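PDB 4ECO: uncharacterized protein from Bacteroides eggerthii DSM 20697, which is of unknown function but is built as a leucine-rich repeat solenoid, a scaffold that probably serves in protein binding. Local coordinates for residues 26-38 and 75-87. Numbering follows the deposited sequence.
Sequences AEYIKDYLALKEI and VSLNSNGRVTGLS
A salt bridge between Asp31 and Arg82 links helix 27-38 to the hairpin of residues 75-87. Gripping side-on, Arg82 NE gives a nearly straight bond to Asp31 OD2 (3.0 Å, 173°), and Arg82 NH2 meets the syn lone pair of Asp31 OD1 at 3.0 Å. A bend at chi3 (74°) turns the guanidinium toward Asp31, and Glu27 CB lies over one of its faces, 3.6 Å from Arg82 NH1. Asp31 OD2 also accepts from Val83 N (3.2 Å), which arrives from the opposite face of the carboxylate, and from a water that bridges to Val83 O. Replacing Arg82 by alanine would probably leave the buried Asp31 carboxylate without its counter-charge, held by Val83 N, the water and Gln103. Gln103 binds Glu27 OE1, Asp31 OD1 and Lys30 NZ, tying this charge network to the loop before strand 109-111.

At the turn, Tyr32 OH makes a weak bond to Gly81 O (2.8 Å), and Tyr28 CB packs against the same carbonyl. Leu77 CD2 and Val83 CG2 lie at the Tyr32 ring edge.

Farther along, Leu35 CD1 and Val83 CG2 meet tip to tip at 3.8 Å. Leu35 also touches Val75 and Leu86.

Helix 27-41 thus packs on the antiparallel hairpin at the N-terminal end of the leucine-rich repeat solenoid, consistent with an N-terminal cap. Trp60 adds to the apolar layer, and strand 83-87 pairs in parallel with strand 109-111.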
ATOM      1  N   ALA A  26     -38.166 -13.526  27.228  1.00 74.87           N
ATOM      2  CA  ALA A  26     -36.747 -13.264  27.506  1.00 72.98           C
ATOM      3  C   ALA A  26     -36.074 -12.519  26.356  1.00 73.06           C
ATOM      4  O   ALA A  26     -36.428 -12.736  25.199  1.00 71.68           O
ATOM      5  CB  ALA A  26     -36.024 -14.567  27.767  1.00 73.85           C
ATOM      6  N   GLU A  27     -35.085 -11.656  26.674  1.00 67.98           N
ATOM      7  CA  GLU A  27     -34.407 -10.790  25.700  1.00 64.64           C
ATOM      8  C   GLU A  27     -33.684 -11.561  24.615  1.00 64.86           C
ATOM      9  O   GLU A  27     -33.800 -11.189  23.445  1.00 62.50           O
ATOM     10  CB  GLU A  27     -33.421  -9.825  26.379  1.00 65.76           C
ATOM     11  CG  GLU A  27     -34.091  -8.636  27.061  1.00 70.56           C
ATOM     12  CD  GLU A  27     -35.023  -7.787  26.213  1.00 77.56           C
ATOM     13  OE1 GLU A  27     -34.693  -7.527  25.031  1.00 47.46           O
ATOM     14  OE2 GLU A  27     -36.088  -7.383  26.736  1.00 72.54           O
ATOM     15  N   TYR A  28     -32.990 -12.647  24.970  1.00 61.66           N
ATOM     16  CA  TYR A  28     -32.265 -13.426  23.969  1.00 60.39           C
ATOM     17  C   TYR A  28     -33.264 -14.034  22.942  1.00 62.97           C
ATOM     18  O   TYR A  28     -32.950 -14.078  21.756  1.00 62.24           O
ATOM     19  CB  TYR A  28     -31.382 -14.489  24.637  1.00 62.63           C
ATOM     20  CG  TYR A  28     -32.112 -15.716  25.127  1.00 65.80           C
ATOM     21  CD1 TYR A  28     -32.770 -15.717  26.352  1.00 68.52           C
ATOM     22  CD2 TYR A  28     -32.115 -16.892  24.381  1.00 66.76           C
ATOM     23  CE1 TYR A  28     -33.448 -16.846  26.807  1.00 68.81           C
ATOM     24  CE2 TYR A  28     -32.771 -18.033  24.835  1.00 69.13           C
ATOM     25  CZ  TYR A  28     -33.444 -18.004  26.047  1.00 76.37           C
ATOM     26  OH  TYR A  28     -34.094 -19.130  26.494  1.00 79.59           O
ATOM     27  N   ILE A  29     -34.486 -14.399  23.380  1.00 58.81           N
ATOM     28  CA  ILE A  29     -35.547 -14.886  22.496  1.00 57.24           C
ATOM     29  C   ILE A  29     -36.019 -13.711  21.566  1.00 59.30           C
ATOM     30  O   ILE A  29     -36.153 -13.902  20.349  1.00 57.27           O
ATOM     31  CB  ILE A  29     -36.706 -15.499  23.340  1.00 61.19           C
ATOM     32  CG1 ILE A  29     -36.252 -16.767  24.128  1.00 61.84           C
ATOM     33  CG2 ILE A  29     -37.979 -15.755  22.512  1.00 61.36           C
ATOM     34  CD1 ILE A  29     -35.937 -18.099  23.302  1.00 63.35           C
ATOM     35  N   LYS A  30     -36.224 -12.500  22.140  1.00 55.77           N
ATOM     36  CA  LYS A  30     -36.645 -11.311  21.387  1.00 55.08           C
ATOM     37  C   LYS A  30     -35.627 -11.005  20.250  1.00 57.41           C
ATOM     38  O   LYS A  30     -36.043 -10.631  19.138  1.00 56.19           O
ATOM     39  CB  LYS A  30     -36.827 -10.107  22.331  1.00 58.31           C
ATOM     40  CG  LYS A  30     -38.039 -10.263  23.286  1.00 73.97           C
ATOM     41  CD  LYS A  30     -38.035  -9.356  24.542  1.00 87.18           C
ATOM     42  CE  LYS A  30     -38.519  -7.925  24.338  1.00101.94           C
ATOM     43  NZ  LYS A  30     -37.421  -6.953  24.030  1.00107.57           N
ATOM     44  N   ASP A  31     -34.310 -11.259  20.526  1.00 51.21           N
ATOM     45  CA  ASP A  31     -33.190 -11.088  19.596  1.00 48.75           C
ATOM     46  C   ASP A  31     -33.297 -11.992  18.408  1.00 51.40           C
ATOM     47  O   ASP A  31     -32.911 -11.615  17.305  1.00 49.40           O
ATOM     48  CB  ASP A  31     -31.841 -11.391  20.289  1.00 50.05           C
ATOM     49  CG  ASP A  31     -31.229 -10.291  21.144  1.00 54.54           C
ATOM     50  OD1 ASP A  31     -31.916  -9.256  21.379  1.00 54.52           O
ATOM     51  OD2 ASP A  31     -30.079 -10.476  21.605  1.00 54.49           O
ATOM     52  N   TYR A  32     -33.735 -13.233  18.660  1.00 48.60           N
ATOM     53  CA  TYR A  32     -33.883 -14.277  17.656  1.00 46.64           C
ATOM     54  C   TYR A  32     -35.084 -13.975  16.748  1.00 53.34           C
ATOM     55  O   TYR A  32     -35.025 -14.236  15.543  1.00 54.82           O
ATOM     56  CB  TYR A  32     -34.027 -15.640  18.329  1.00 46.55           C
ATOM     57  CG  TYR A  32     -32.861 -16.103  19.188  1.00 46.42           C
ATOM     58  CD1 TYR A  32     -31.608 -15.487  19.103  1.00 46.63           C
ATOM     59  CD2 TYR A  32     -32.987 -17.201  20.029  1.00 48.24           C
ATOM     60  CE1 TYR A  32     -30.549 -15.891  19.915  1.00 45.02           C
ATOM     61  CE2 TYR A  32     -31.920 -17.647  20.810  1.00 49.26           C
ATOM     62  CZ  TYR A  32     -30.704 -16.992  20.747  1.00 53.01           C
ATOM     63  OH  TYR A  32     -29.673 -17.478  21.507  1.00 53.26           O
ATOM     64  N   LEU A  33     -36.148 -13.374  17.301  1.00 49.03           N
ATOM     65  CA  LEU A  33     -37.290 -12.974  16.485  1.00 48.29           C
ATOM     66  C   LEU A  33     -36.869 -11.819  15.570  1.00 54.25           C
ATOM     67  O   LEU A  33     -37.361 -11.730  14.432  1.00 56.34           O
ATOM     68  CB  LEU A  33     -38.490 -12.594  17.351  1.00 48.90           C
ATOM     69  CG  LEU A  33     -38.963 -13.656  18.333  1.00 54.24           C
ATOM     70  CD1 LEU A  33     -39.972 -13.090  19.298  1.00 55.52           C
ATOM     71  CD2 LEU A  33     -39.523 -14.877  17.622  1.00 56.24           C
ATOM     72  N   ALA A  34     -35.911 -10.973  16.051  1.00 48.21           N
ATOM     73  CA  ALA A  34     -35.302  -9.886  15.286  1.00 45.89           C
ATOM     74  C   ALA A  34     -34.430 -10.474  14.169  1.00 49.72           C
ATOM     75  O   ALA A  34     -34.584 -10.069  13.009  1.00 51.11           O
ATOM     76  CB  ALA A  34     -34.489  -8.974  16.189  1.00 46.32           C
ATOM     77  N   LEU A  35     -33.578 -11.485  14.490  1.00 43.56           N
ATOM     78  CA  LEU A  35     -32.747 -12.170  13.494  1.00 41.40           C
ATOM     79  C   LEU A  35     -33.580 -12.720  12.349  1.00 46.49           C
ATOM     80  O   LEU A  35     -33.244 -12.478  11.189  1.00 46.42           O
ATOM     81  CB  LEU A  35     -31.942 -13.323  14.110  1.00 40.97           C
ATOM     82  CG  LEU A  35     -30.704 -12.961  14.914  1.00 44.26           C
ATOM     83  CD1 LEU A  35     -30.008 -14.214  15.384  1.00 44.15           C
ATOM     84  CD2 LEU A  35     -29.746 -12.104  14.110  1.00 43.76           C
ATOM     85  N   LYS A  36     -34.682 -13.429  12.672  1.00 43.88           N
ATOM     86  CA  LYS A  36     -35.584 -14.022  11.684  1.00 44.00           C
ATOM     87  C   LYS A  36     -36.281 -12.909  10.848  1.00 47.93           C
ATOM     88  O   LYS A  36     -36.390 -13.032   9.620  1.00 46.45           O
ATOM     89  CB  LYS A  36     -36.601 -14.938  12.389  1.00 46.78           C
ATOM     90  CG  LYS A  36     -37.750 -15.472  11.539  1.00 49.07           C
ATOM     91  CD  LYS A  36     -37.386 -16.440  10.430  1.00 51.26           C
ATOM     92  CE  LYS A  36     -38.666 -16.798   9.710  1.00 60.44           C
ATOM     93  NZ  LYS A  36     -38.415 -17.651   8.525  1.00 74.08           N
ATOM     94  N   GLU A  37     -36.675 -11.810  11.501  1.00 44.75           N
ATOM     95  CA  GLU A  37     -37.327 -10.707  10.810  1.00 44.94           C
ATOM     96  C   GLU A  37     -36.320 -10.018   9.835  1.00 46.38           C
ATOM     97  O   GLU A  37     -36.691  -9.663   8.712  1.00 44.44           O
ATOM     98  CB  GLU A  37     -37.914  -9.725  11.829  1.00 47.36           C
ATOM     99  CG  GLU A  37     -39.052  -8.895  11.258  1.00 62.68           C
ATOM    100  CD  GLU A  37     -39.953  -8.239  12.286  1.00 95.56           C
ATOM    101  OE1 GLU A  37     -40.353  -8.924  13.258  1.00 81.24           O
ATOM    102  OE2 GLU A  37     -40.302  -7.051  12.083  1.00 95.93           O
ATOM    103  N   ILE A  38     -35.044  -9.904  10.254  1.00 42.11           N
ATOM    104  CA  ILE A  38     -33.955  -9.348   9.443  1.00 40.30           C
ATOM    105  C   ILE A  38     -33.746 -10.264   8.215  1.00 44.19           C
ATOM    106  O   ILE A  38     -33.714  -9.774   7.090  1.00 43.32           O
ATOM    107  CB  ILE A  38     -32.669  -9.178  10.308  1.00 41.79           C
ATOM    108  CG1 ILE A  38     -32.811  -7.923  11.190  1.00 41.70           C
ATOM    109  CG2 ILE A  38     -31.380  -9.118   9.441  1.00 40.34           C
ATOM    110  CD1 ILE A  38     -31.918  -7.899  12.426  1.00 48.73           C
ATOM    111  N   VAL A  75     -23.118 -15.213  13.020  1.00 40.84           N
ATOM    112  CA  VAL A  75     -23.701 -14.700  14.257  1.00 40.78           C
ATOM    113  C   VAL A  75     -22.965 -15.273  15.445  1.00 44.47           C
ATOM    114  O   VAL A  75     -22.811 -16.484  15.542  1.00 44.26           O
ATOM    115  CB  VAL A  75     -25.226 -14.980  14.381  1.00 45.03           C
ATOM    116  CG1 VAL A  75     -25.771 -14.476  15.718  1.00 45.31           C
ATOM    117  CG2 VAL A  75     -26.005 -14.371  13.214  1.00 44.00           C
ATOM    118  N   SER A  76     -22.517 -14.377  16.347  1.00 41.14           N
ATOM    119  CA  SER A  76     -21.900 -14.676  17.637  1.00 40.97           C
ATOM    120  C   SER A  76     -22.877 -14.318  18.771  1.00 45.27           C
ATOM    121  O   SER A  76     -23.576 -13.293  18.717  1.00 43.82           O
ATOM    122  CB  SER A  76     -20.583 -13.919  17.809  1.00 42.92           C
ATOM    123  OG  SER A  76     -20.735 -12.536  18.085  1.00 46.30           O
ATOM    124  N   LEU A  77     -22.906 -15.164  19.789  1.00 42.92           N
ATOM    125  CA  LEU A  77     -23.719 -14.950  20.983  1.00 43.79           C
ATOM    126  C   LEU A  77     -22.835 -14.812  22.221  1.00 49.52           C
ATOM    127  O   LEU A  77     -21.624 -15.026  22.154  1.00 49.45           O
ATOM    128  CB  LEU A  77     -24.726 -16.112  21.196  1.00 44.13           C
ATOM    129  CG  LEU A  77     -25.513 -16.616  20.005  1.00 47.20           C
ATOM    130  CD1 LEU A  77     -26.348 -17.758  20.404  1.00 46.51           C
ATOM    131  CD2 LEU A  77     -26.363 -15.496  19.350  1.00 50.40           C
ATOM    132  N   ASN A  78     -23.434 -14.448  23.345  1.00 48.12           N
ATOM    133  CA  ASN A  78     -22.731 -14.433  24.618  1.00 49.35           C
ATOM    134  C   ASN A  78     -23.294 -15.584  25.486  1.00 55.27           C
ATOM    135  O   ASN A  78     -24.166 -16.342  25.022  1.00 54.15           O
ATOM    136  CB  ASN A  78     -22.813 -13.072  25.313  1.00 48.75           C
ATOM    137  CG  ASN A  78     -24.177 -12.578  25.698  1.00 59.37           C
ATOM    138  OD1 ASN A  78     -25.087 -13.333  26.028  1.00 54.73           O
ATOM    139  ND2 ASN A  78     -24.305 -11.267  25.765  1.00 51.51           N
ATOM    140  N   SER A  79     -22.817 -15.699  26.738  1.00 53.46           N
ATOM    141  CA  SER A  79     -23.223 -16.751  27.674  1.00 54.88           C
ATOM    142  C   SER A  79     -24.732 -16.714  27.991  1.00 59.14           C
ATOM    143  O   SER A  79     -25.305 -17.747  28.365  1.00 58.18           O
ATOM    144  CB  SER A  79     -22.432 -16.637  28.963  1.00 61.17           C
ATOM    145  OG  SER A  79     -22.590 -15.338  29.505  1.00 78.98           O
ATOM    146  N   ASN A  80     -25.378 -15.550  27.803  1.00 56.29           N
ATOM    147  CA  ASN A  80     -26.806 -15.418  28.060  1.00 57.45           C
ATOM    148  C   ASN A  80     -27.630 -15.622  26.786  1.00 62.79           C
ATOM    149  O   ASN A  80     -28.861 -15.516  26.840  1.00 64.41           O
ATOM    150  CB  ASN A  80     -27.101 -14.062  28.683  1.00 59.70           C
ATOM    151  CG  ASN A  80     -26.480 -13.914  30.052  1.00 82.65           C
ATOM    152  OD1 ASN A  80     -25.628 -13.052  30.260  1.00 77.55           O
ATOM    153  ND2 ASN A  80     -26.863 -14.777  31.007  1.00 73.24           N
ATOM    154  N   GLY A  81     -26.950 -15.972  25.685  1.00 58.47           N
ATOM    155  CA  GLY A  81     -27.558 -16.232  24.385  1.00 57.25           C
ATOM    156  C   GLY A  81     -27.954 -14.992  23.607  1.00 61.06           C
ATOM    157  O   GLY A  81     -28.748 -15.089  22.663  1.00 60.87           O
ATOM    158  N   ARG A  82     -27.413 -13.814  23.987  1.00 56.37           N
ATOM    159  CA  ARG A  82     -27.732 -12.583  23.275  1.00 54.63           C
ATOM    160  C   ARG A  82     -26.734 -12.390  22.146  1.00 58.33           C
ATOM    161  O   ARG A  82     -25.571 -12.790  22.275  1.00 58.56           O
ATOM    162  CB  ARG A  82     -27.814 -11.369  24.204  1.00 50.62           C
ATOM    163  CG  ARG A  82     -29.146 -11.403  24.945  1.00 53.31           C
ATOM    164  CD  ARG A  82     -29.616 -10.056  25.417  1.00 62.31           C
ATOM    165  NE  ARG A  82     -30.110  -9.217  24.329  1.00 62.43           N
ATOM    166  CZ  ARG A  82     -30.622  -8.005  24.503  1.00 72.12           C
ATOM    167  NH1 ARG A  82     -30.713  -7.484  25.719  1.00 64.09           N
ATOM    168  NH2 ARG A  82     -31.052  -7.306  23.463  1.00 56.31           N
ATOM    169  N   VAL A  83     -27.222 -11.823  21.013  1.00 52.87           N
ATOM    170  CA  VAL A  83     -26.466 -11.589  19.775  1.00 50.09           C
ATOM    171  C   VAL A  83     -25.439 -10.495  20.020  1.00 54.47           C
ATOM    172  O   VAL A  83     -25.829  -9.382  20.369  1.00 56.14           O
ATOM    173  CB  VAL A  83     -27.386 -11.246  18.569  1.00 51.38           C
ATOM    174  CG1 VAL A  83     -26.556 -10.987  17.314  1.00 49.97           C
ATOM    175  CG2 VAL A  83     -28.409 -12.345  18.316  1.00 50.51           C
ATOM    176  N   THR A  84     -24.138 -10.808  19.842  1.00 48.59           N
ATOM    177  CA  THR A  84     -23.073  -9.833  20.070  1.00 47.46           C
ATOM    178  C   THR A  84     -22.370  -9.479  18.749  1.00 49.20           C
ATOM    179  O   THR A  84     -21.658  -8.474  18.684  1.00 47.86           O
ATOM    180  CB  THR A  84     -22.072 -10.328  21.132  1.00 51.95           C
ATOM    181  OG1 THR A  84     -21.321 -11.449  20.660  1.00 45.88           O
ATOM    182  CG2 THR A  84     -22.738 -10.640  22.457  1.00 51.26           C
ATOM    183  N   GLY A  85     -22.638 -10.247  17.698  1.00 44.36           N
ATOM    184  CA  GLY A  85     -22.054 -10.014  16.383  1.00 41.82           C
ATOM    185  C   GLY A  85     -22.936 -10.519  15.277  1.00 44.93           C
ATOM    186  O   GLY A  85     -23.615 -11.529  15.432  1.00 45.98           O
ATOM    187  N   LEU A  86     -22.962  -9.807  14.173  1.00 41.15           N
ATOM    188  CA  LEU A  86     -23.821 -10.160  13.046  1.00 40.30           C
ATOM    189  C   LEU A  86     -23.156  -9.717  11.754  1.00 44.50           C
ATOM    190  O   LEU A  86     -22.887  -8.520  11.557  1.00 44.51           O
ATOM    191  CB  LEU A  86     -25.228  -9.523  13.226  1.00 40.48           C
ATOM    192  CG  LEU A  86     -26.169  -9.388  12.023  1.00 44.83           C
ATOM    193  CD1 LEU A  86     -26.356 -10.688  11.317  1.00 44.92           C
ATOM    194  CD2 LEU A  86     -27.529  -8.894  12.454  1.00 48.36           C
ATOM    195  N   SER A  87     -22.887 -10.693  10.871  1.00 39.59           N
ATOM    196  CA  SER A  87     -22.247 -10.402   9.591  1.00 37.95           C
ATOM    197  C   SER A  87     -23.033 -10.997   8.427  1.00 42.54           C
ATOM    198  O   SER A  87     -23.319 -12.201   8.403  1.00 43.83           O
ATOM    199  CB  SER A  87     -20.818 -10.921   9.569  1.00 37.64           C
ATOM    200  OG  SER A  87     -20.221 -10.683   8.309  1.00 37.48           O
TER
HETATM  201  O   HOH W   1     -28.180  -8.623  21.147  1.00 44.94           O